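Local atomic coordinates of single-stranded DNA-binding protein WHY1, chloroplastic (Arabidopsis thaliana, PDB entry 4KOO), a protein that binds single-stranded DNA as a homotetramer, guarding plastid genome stability in chloroplasts and modulating telomere length in the nucleus. Residues A[152-155]-A[156-160]. Residues are numbered along the deposited sequence; the frame is centred on the assembly and turned at random.
Sequences NFVL and PYLIG
Val154 O, on the last turns of helix 141-158, accepts two backbone N-H groups: a well-directed bond from Leu158 N at 2.9 Å and a weak, bent one from Tyr157 N, whose N-H...O angle is 119°. Pro156 has no N-H to give to Asn152 O, and its CD lies 3.3 Å from Phe153 O; the helix is kinked where Pro156 and Tyr157 lack their bonds to the turn before. One residue on, Ile159 N makes a weak bond of 3.4 Å to Leu155 O, and Gly160 N returns to Tyr157 O. Gly160, with its positive phi, ends the helix in a Schellman motif, and the same residue stands at the N-cap of helix 161-165. In the Whirly fold this helix packs against helix 72-79, which Leu155 and Leu158 meet through Ile75. On another face, Phe153 and Tyr157 lie one turn apart. With CG anti to its carbonyl carbon (chi1 -75°), Tyr157 leans back along the helix, bringing CD1 over one face of the Phe153 ring and CE1 to 3.4 Å from Phe153 CZ; the planes meet obliquely at 35°. Replacing Tyr157 with an alanine would probably leave that Phe153 face without its aromatic neighbour and His162 of the same chain without its stacking partner. One turn apart as well, Val154 and Leu158 cross at a slant, CG1 against CD1 and CG2 against CD2, each pair 4.0 Å apart. Phe164 of the third subunit packs on both residues, while Pro156 touches Phe153 of the second.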
loop_
_atom_site.group_PDB
_atom_site.type_symbol
_atom_site.label_atom_id
_atom_site.label_comp_id
_atom_site.label_asym_id
_atom_site.label_seq_id
_atom_site.Cartn_x
_atom_site.Cartn_y
_atom_site.Cartn_z
ATOM N N ASN A 152 4.602 -5.638 -5.396
ATOM C CA ASN A 152 3.364 -4.889 -5.296
ATOM C C ASN A 152 3.667 -3.431 -4.978
ATOM O O ASN A 152 3.080 -2.521 -5.569
ATOM C CB ASN A 152 2.427 -5.467 -4.243
ATOM C CG ASN A 152 1.556 -6.547 -4.792
ATOM O OD1 ASN A 152 0.858 -6.343 -5.781
ATOM N ND2 ASN A 152 1.599 -7.706 -4.178
ATOM N N PHE A 153 4.606 -3.198 -4.074
ATOM C CA PHE A 153 4.935 -1.831 -3.677
ATOM C C PHE A 153 5.480 -1.005 -4.834
ATOM O O PHE A 153 5.082 0.157 -5.027
ATOM C CB PHE A 153 5.952 -1.848 -2.541
ATOM C CG PHE A 153 6.529 -0.521 -2.244
ATOM C CD1 PHE A 153 5.861 0.360 -1.413
ATOM C CD2 PHE A 153 7.717 -0.121 -2.792
ATOM C CE1 PHE A 153 6.404 1.577 -1.112
ATOM C CE2 PHE A 153 8.237 1.140 -2.510
ATOM C CZ PHE A 153 7.556 1.980 -1.682
ATOM N N VAL A 154 6.373 -1.620 -5.630
ATOM C CA VAL A 154 7.158 -0.897 -6.622
ATOM C C VAL A 154 6.376 -0.606 -7.918
ATOM O O VAL A 154 6.640 0.378 -8.632
ATOM C CB VAL A 154 8.493 -1.673 -6.927
ATOM C CG1 VAL A 154 8.326 -2.766 -7.929
ATOM C CG2 VAL A 154 9.573 -0.732 -7.328
ATOM N N LEU A 155 5.372 -1.424 -8.187
ATOM C CA LEU A 155 4.618 -1.313 -9.431
ATOM C C LEU A 155 4.152 0.126 -9.734
ATOM O O LEU A 155 4.412 0.638 -10.813
ATOM C CB LEU A 155 3.494 -2.339 -9.394
ATOM C CG LEU A 155 2.897 -3.008 -10.628
ATOM C CD1 LEU A 155 3.890 -3.300 -11.678
ATOM C CD2 LEU A 155 2.201 -4.303 -10.206
ATOM N N PRO A 156 3.475 0.806 -8.788
ATOM C CA PRO A 156 3.102 2.208 -9.107
ATOM C C PRO A 156 4.274 3.154 -9.306
ATOM O O PRO A 156 4.082 4.144 -10.021
ATOM C CB PRO A 156 2.309 2.668 -7.881
ATOM C CG PRO A 156 1.875 1.377 -7.224
ATOM C CD PRO A 156 2.917 0.364 -7.495
ATOM N N TYR A 157 5.432 2.869 -8.703
ATOM C CA TYR A 157 6.611 3.670 -8.932
ATOM C C TYR A 157 7.097 3.463 -10.343
ATOM O O TYR A 157 7.557 4.409 -10.966
ATOM C CB TYR A 157 7.775 3.309 -8.015
ATOM C CG TYR A 157 7.628 3.784 -6.600
ATOM C CD1 TYR A 157 6.658 3.277 -5.752
ATOM C CD2 TYR A 157 8.524 4.722 -6.096
ATOM C CE1 TYR A 157 6.549 3.752 -4.431
ATOM C CE2 TYR A 157 8.444 5.166 -4.811
ATOM C CZ TYR A 157 7.463 4.698 -3.980
ATOM O OH TYR A 157 7.444 5.210 -2.689
ATOM N N LEU A 158 7.080 2.222 -10.814
ATOM C CA LEU A 158 7.634 1.920 -12.135
ATOM C C LEU A 158 6.879 2.574 -13.295
ATOM O O LEU A 158 7.452 2.752 -14.387
ATOM C CB LEU A 158 7.720 0.407 -12.353
ATOM C CG LEU A 158 8.584 -0.419 -11.395
ATOM C CD1 LEU A 158 8.633 -1.858 -11.856
ATOM C CD2 LEU A 158 9.999 0.147 -11.178
ATOM N N ILE A 159 5.608 2.880 -13.074
ATOM C CA ILE A 159 4.773 3.543 -14.060
ATOM C C ILE A 159 4.628 5.044 -13.812
ATOM O O ILE A 159 3.861 5.728 -14.510
ATOM C CB ILE A 159 3.397 2.868 -14.237
ATOM C CG1 ILE A 159 2.538 3.044 -12.996
ATOM C CG2 ILE A 159 3.543 1.392 -14.676
ATOM C CD1 ILE A 159 1.069 2.729 -13.216
ATOM N N GLY A 160 5.356 5.549 -12.822
ATOM C CA GLY A 160 5.415 6.982 -12.596
ATOM C C GLY A 160 4.322 7.563 -11.743
ATOM O O GLY A 160 4.236 8.783 -11.549
#